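Local coordinates for protein leucine aminopeptidase 1 (Caenorhabditis elegans, PDB 2HC9) that acts as a zinc-dependent leucine aminopeptidase of the M17 family, releasing N-terminal amino acids, preferably leucine, from peptides, and probably serves in digestion, at residues Lys321-Lys326 with Val345-Glu350; Ala419-Ser424 with Gly442-Phe447. The protein carries 1 engineered substitution. All coordinates share one frame; numbering follows the deposited sequence. Where two conformers were deposited one is given.

Contact 1 of 2, residues Lys321-Lys326 with Val345-Glu350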
loop_
_atom_site.group_PDB
_atom_site.type_symbol
_atom_site.label_atom_id
_atom_site.label_comp_id
_atom_site.label_asym_id
_atom_site.label_seq_id
_atom_site.Cartn_x
_atom_site.Cartn_y
_atom_site.Cartn_z
ATOM N N LYS A 321 -17.822 -29.397 4.511
ATOM C CA LYS A 321 -17.423 -30.804 4.625
ATOM C C LYS A 321 -16.994 -31.293 3.240
ATOM O O LYS A 321 -17.744 -31.175 2.246
ATOM C CB LYS A 321 -18.577 -31.649 5.188
ATOM C CG LYS A 321 -18.196 -33.132 5.407
ATOM C CD LYS A 321 -19.252 -33.890 6.237
ATOM C CE LYS A 321 -18.952 -33.669 7.733
ATOM N NZ LYS A 321 -19.739 -34.517 8.689
ATOM N N MET A 322 -15.784 -31.822 3.191
ATOM C CA MET A 322 -15.140 -32.243 1.948
ATOM C C MET A 322 -15.646 -33.651 1.583
ATOM O O MET A 322 -16.312 -34.311 2.398
ATOM C CB MET A 322 -13.623 -32.274 2.156
ATOM C CG MET A 322 -13.051 -30.964 2.696
ATOM S SD MET A 322 -13.429 -29.522 1.666
ATOM C CE MET A 322 -12.365 -29.834 0.286
ATOM N N LEU A 323 -15.330 -34.106 0.372
ATOM C CA LEU A 323 -15.710 -35.476 -0.029
ATOM C C LEU A 323 -15.184 -36.520 0.986
ATOM O O LEU A 323 -15.836 -37.535 1.251
ATOM C CB LEU A 323 -15.182 -35.777 -1.428
ATOM C CG LEU A 323 -15.630 -37.107 -2.042
ATOM C CD1 LEU A 323 -17.172 -37.159 -2.194
ATOM C CD2 LEU A 323 -14.901 -37.353 -3.400
ATOM N N SER A 324 -14.029 -36.234 1.577
ATOM C CA SER A 324 -13.353 -37.135 2.540
ATOM C C SER A 324 -14.143 -37.301 3.848
ATOM O O SER A 324 -13.849 -38.210 4.646
ATOM C CB SER A 324 -11.967 -36.575 2.870
ATOM O OG SER A 324 -12.094 -35.365 3.613
ATOM N N GLY A 325 -15.109 -36.416 4.067
ATOM C CA GLY A 325 -15.822 -36.358 5.341
ATOM C C GLY A 325 -15.183 -35.395 6.336
ATOM O O GLY A 325 -15.795 -35.085 7.355
ATOM N N LYS A 326 -13.954 -34.941 6.059
ATOM C CA LYS A 326 -13.265 -33.985 6.958
ATOM C C LYS A 326 -13.793 -32.554 6.762
ATOM O O LYS A 326 -14.269 -32.209 5.674
ATOM C CB LYS A 326 -11.747 -34.005 6.732
ATOM C CG LYS A 326 -11.127 -35.303 7.290
ATOM C CD LYS A 326 -9.661 -35.421 6.926
ATOM C CE LYS A 326 -9.082 -36.721 7.510
ATOM N NZ LYS A 326 -9.259 -36.815 9.007
ATOM N N VAL A 345 -8.576 -35.919 -5.395
ATOM C CA VAL A 345 -7.604 -36.901 -4.952
ATOM C C VAL A 345 -8.265 -37.961 -4.029
ATOM O O VAL A 345 -7.983 -39.161 -4.120
ATOM C CB VAL A 345 -6.394 -36.174 -4.300
ATOM C CG1 VAL A 345 -5.539 -37.117 -3.565
ATOM C CG2 VAL A 345 -5.548 -35.453 -5.361
ATOM N N PHE A 346 -9.162 -37.518 -3.162
ATOM C CA PHE A 346 -9.923 -38.471 -2.358
ATOM C C PHE A 346 -10.772 -39.415 -3.227
ATOM O O PHE A 346 -10.786 -40.638 -3.042
ATOM C CB PHE A 346 -10.818 -37.772 -1.331
ATOM C CG PHE A 346 -11.510 -38.740 -0.416
ATOM C CD1 PHE A 346 -10.824 -39.280 0.680
ATOM C CD2 PHE A 346 -12.825 -39.144 -0.662
ATOM C CE1 PHE A 346 -11.472 -40.204 1.537
ATOM C CE2 PHE A 346 -13.463 -40.080 0.157
ATOM C CZ PHE A 346 -12.784 -40.599 1.275
ATOM N N TYR A 347 -11.462 -38.847 -4.190
ATOM C CA TYR A 347 -12.201 -39.668 -5.151
ATOM C C TYR A 347 -11.307 -40.693 -5.847
ATOM O O TYR A 347 -11.689 -41.876 -5.970
ATOM C CB TYR A 347 -12.888 -38.780 -6.191
ATOM C CG TYR A 347 -13.808 -39.535 -7.134
ATOM C CD1 TYR A 347 -15.158 -39.680 -6.838
ATOM C CD2 TYR A 347 -13.316 -40.110 -8.316
ATOM C CE1 TYR A 347 -16.027 -40.347 -7.723
ATOM C CE2 TYR A 347 -14.174 -40.783 -9.194
ATOM C CZ TYR A 347 -15.508 -40.886 -8.895
ATOM O OH TYR A 347 -16.337 -41.547 -9.782
ATOM N N ALA A 348 -10.139 -40.255 -6.321
ATOM C CA ALA A 348 -9.217 -41.154 -7.011
ATOM C C ALA A 348 -8.809 -42.302 -6.105
ATOM O O ALA A 348 -8.749 -43.444 -6.558
ATOM C CB ALA A 348 -7.966 -40.401 -7.499
ATOM N N LYS A 349 -8.544 -42.005 -4.833
ATOM C CA LYS A 349 -8.159 -43.062 -3.881
ATOM C C LYS A 349 -9.329 -43.982 -3.577
ATOM O O LYS A 349 -9.218 -45.182 -3.736
ATOM C CB LYS A 349 -7.629 -42.482 -2.555
ATOM C CG LYS A 349 -7.224 -43.591 -1.569
ATOM C CD LYS A 349 -6.745 -43.026 -0.238
ATOM C CE LYS A 349 -6.317 -44.194 0.683
ATOM N NZ LYS A 349 -5.889 -43.707 1.995
ATOM N N GLU A 350 -10.439 -43.387 -3.129
ATOM C CA GLU A 350 -11.560 -44.107 -2.513
ATOM C C GLU A 350 -12.423 -44.821 -3.556
ATOM O O GLU A 350 -12.752 -46.000 -3.397
ATOM C CB GLU A 350 -12.410 -43.136 -1.667
ATOM C CG GLU A 350 -13.776 -43.646 -1.180
ATOM C CD GLU A 350 -13.684 -44.698 -0.078
ATOM O OE1 GLU A 350 -14.663 -45.461 0.100
ATOM O OE2 GLU A 350 -12.644 -44.772 0.611
#

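Contact 2 of 2, residues Ala419-Ser424 with Gly442-Phe447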
loop_
_atom_site.group_PDB
_atom_site.type_symbol
_atom_site.label_atom_id
_atom_site.label_comp_id
_atom_site.label_asym_id
_atom_site.label_seq_id
_atom_site.Cartn_x
_atom_site.Cartn_y
_atom_site.Cartn_z
ATOM N N ALA A 419 -12.545 -26.406 13.005
ATOM C CA ALA A 419 -12.708 -27.413 11.965
ATOM C C ALA A 419 -11.485 -28.295 11.969
ATOM O O ALA A 419 -10.538 -28.055 12.711
ATOM C CB ALA A 419 -12.881 -26.757 10.589
ATOM N N ASP A 420 -11.501 -29.331 11.139
ATOM C CA ASP A 420 -10.367 -30.239 11.092
ATOM C C ASP A 420 -9.102 -29.537 10.607
ATOM O O ASP A 420 -8.003 -29.894 11.009
ATOM C CB ASP A 420 -10.683 -31.430 10.187
ATOM C CG ASP A 420 -11.720 -32.352 10.790
ATOM O OD1 ASP A 420 -11.826 -32.420 12.042
ATOM O OD2 ASP A 420 -12.415 -33.032 10.006
ATOM N N MET A 421 -9.268 -28.504 9.788
ATOM C CA MET A 421 -8.121 -27.702 9.330
ATOM C C MET A 421 -8.660 -26.440 8.673
ATOM O O MET A 421 -9.853 -26.358 8.338
ATOM C CB MET A 421 -7.282 -28.479 8.301
ATOM C CG MET A 421 -8.054 -28.773 7.007
ATOM S SD MET A 421 -7.417 -30.214 6.123
ATOM C CE MET A 421 -8.280 -31.458 7.073
ATOM N N LYS A 422 -7.780 -25.466 8.493
ATOM C CA LYS A 422 -8.067 -24.314 7.622
ATOM C C LYS A 422 -7.492 -24.640 6.243
ATOM O O LYS A 422 -6.632 -25.497 6.139
ATOM C CB LYS A 422 -7.351 -23.072 8.161
ATOM C CG LYS A 422 -7.844 -22.563 9.512
ATOM C CD LYS A 422 -7.267 -21.172 9.816
ATOM C CE LYS A 422 -7.814 -20.657 11.155
ATOM N NZ LYS A 422 -7.245 -19.318 11.522
ATOM N N ASN A 423 -7.931 -23.939 5.204
ATOM C CA ASN A 423 -7.335 -24.129 3.876
ATOM C C ASN A 423 -6.053 -23.323 3.608
ATOM O O ASN A 423 -5.314 -23.632 2.689
ATOM C CB ASN A 423 -8.389 -23.963 2.751
ATOM C CG ASN A 423 -8.766 -22.500 2.473
ATOM O OD1 ASN A 423 -8.877 -21.688 3.383
ATOM N ND2 ASN A 423 -9.022 -22.180 1.208
ATOM N N SER A 424 -5.775 -22.304 4.416
ATOM C CA SER A 424 -4.545 -21.540 4.218
ATOM C C SER A 424 -4.104 -20.904 5.518
ATOM O O SER A 424 -4.777 -21.029 6.548
ATOM C CB SER A 424 -4.696 -20.487 3.103
ATOM O OG SER A 424 -5.281 -19.323 3.589
ATOM N N GLY A 442 -3.268 -33.152 0.455
ATOM C CA GLY A 442 -2.882 -34.472 0.979
ATOM C C GLY A 442 -3.500 -34.837 2.314
ATOM O O GLY A 442 -3.626 -36.014 2.640
ATOM N N ALA A 443 -3.902 -33.835 3.091
ATOM C CA ALA A 443 -4.526 -34.084 4.395
ATOM C C ALA A 443 -5.820 -34.907 4.287
ATOM O O ALA A 443 -6.303 -35.446 5.274
ATOM C CB ALA A 443 -4.800 -32.736 5.124
ATOM N N HIS A 444 -6.383 -34.990 3.085
ATOM C CA HIS A 444 -7.637 -35.709 2.872
ATOM C C HIS A 444 -7.424 -37.135 2.370
ATOM O O HIS A 444 -8.388 -37.911 2.253
ATOM C CB HIS A 444 -8.537 -34.885 1.936
ATOM C CG HIS A 444 -8.955 -33.593 2.575
ATOM N ND1 HIS A 444 -10.041 -33.510 3.419
ATOM C CD2 HIS A 444 -8.318 -32.402 2.661
ATOM C CE1 HIS A 444 -10.100 -32.294 3.938
ATOM N NE2 HIS A 444 -9.061 -31.601 3.499
ATOM N N ILE A 445 -6.156 -37.480 2.131
ATOM C CA ILE A 445 -5.747 -38.874 1.871
ATOM C C ILE A 445 -4.545 -39.332 2.726
ATOM O O ILE A 445 -3.685 -40.070 2.251
ATOM C CB ILE A 445 -5.471 -39.100 0.348
ATOM C CG1 ILE A 445 -4.438 -38.088 -0.198
ATOM C CG2 ILE A 445 -6.792 -39.039 -0.469
ATOM C CD1 ILE A 445 -3.633 -38.672 -1.398
ATOM N N GLY A 446 -4.484 -38.887 3.987
ATOM C CA GLY A 446 -3.428 -39.324 4.903
ATOM C C GLY A 446 -2.045 -39.031 4.373
ATOM O O GLY A 446 -1.100 -39.791 4.615
ATOM N N PHE A 447 -1.935 -37.943 3.615
ATOM C CA PHE A 447 -0.672 -37.517 3.003
ATOM C C PHE A 447 -0.056 -38.591 2.099
ATOM O O PHE A 447 1.158 -38.633 1.920
ATOM C CB PHE A 447 0.318 -36.993 4.055
ATOM C CG PHE A 447 -0.262 -35.907 4.913
ATOM C CD1 PHE A 447 -0.472 -34.627 4.383
ATOM C CD2 PHE A 447 -0.619 -36.162 6.239
ATOM C CE1 PHE A 447 -1.066 -33.602 5.191
ATOM C CE2 PHE A 447 -1.205 -35.145 7.043
ATOM C CZ PHE A 447 -1.417 -33.877 6.509
#

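Contact 1 of 2, residues Lys321-Lys326 with Val345-Glu350
S324, which lies with its backbone against the ring of F346, carries a hydroxyl held by two partners. Its OG accepts the backbone N-H of K326, with S324 OG 3.1 Å from K326 N and an N-H...O angle of 161°, closing an ST turn; the same OG is hydrogen-bonded to ND1 of H444. The first torsion of S324 turns OG toward K326 N and H444, while CB lies over the F346 face near CD1. S324 CA makes a CH-pi contact: it stands 3.5 Å from the F346 ring centroid, only 2° off the normal, while E350 CB covers the opposite face toward its rim. L323 completes the surround. L323 CD2 lies at the ring edge in plane, L323 CG is 3.7 Å from F346 CD2, and L323 O approaches F346 CE2 obliquely. L323 CD2 also lies 3.7 Å from Y347 CB, near the plane of the tyrosine ring. F346 meets the turn because its CG is anti to the backbone N (chi1 -175°). With an alanine here, S324 CA would probably lose its CH-pi partner and L323 CG its contact with the ring, leaving a gap between turn and helix. M322 to G325 form a type I turn with a G1 bulge at G325, joining the antiparallel strands 319-321 and 327-329. This hairpin tip rests on the last turns of helix 337-350, whose V345 and K349 pack on strand 356-361 of the large catalytic-domain sheet.

Contact 2 of 2, residues Ala419-Ser424 with Gly442-Phe447
M421 meets A443 and H444 through the end of its side chain, and the contact across the two segments is purely van der Waals and sulfur-aromatic in kind. The sulfur-aromatic part is oblique: M421 SD lies 4.2 Å from the H444 ring centroid, 54° off the normal, and comes within 3.4 Å of H444 NE2. M421 CE reaches the same corner, 3.7 Å from H444 CE1, because the chain bends at chi3 (82°). NE2 is thus buried beside a thioether and has no hydrogen-bonding partner in the model, whereas ND1 on the other side of the imidazole is bonded to S324. The apolar part is smaller, with M421 SD 3.8 Å from A443 CB. Backbone bonds shape the receiving side: I445 N closes the type I turn from G442 to I445, and F447 N adds a second bond to G442 O (2.7 Å) from the opposite face of its plane. D420 bonds to T138 of a second subunit, and N423 O accepts a hydrogen bond from R338 NH1, predicted to be an active-site residue. Through M421, the weakly bonded strand 421-422, an outer strand of a three-stranded sheet, packs on the turn following helix 433-442 in the M17 catalytic domain.

How the contacts relate
Contact 1 is a surface contact and contact 2 a buried one, yet their centres are only about 10 Å apart and both involve the same three-stranded sheet: 321-326 forms the turn between its first two strands, and 419-424 supplies the third. Contact 1 packs that sheet on helix 337-350 with an aromatic face, contact 2 on the turn after helix 433-442 with a thioether. The hydrogen bond between S324 and H444 joins the two contacts directly. Along the chain, contact 1 closes before contact 2 opens, within one catalytic domain.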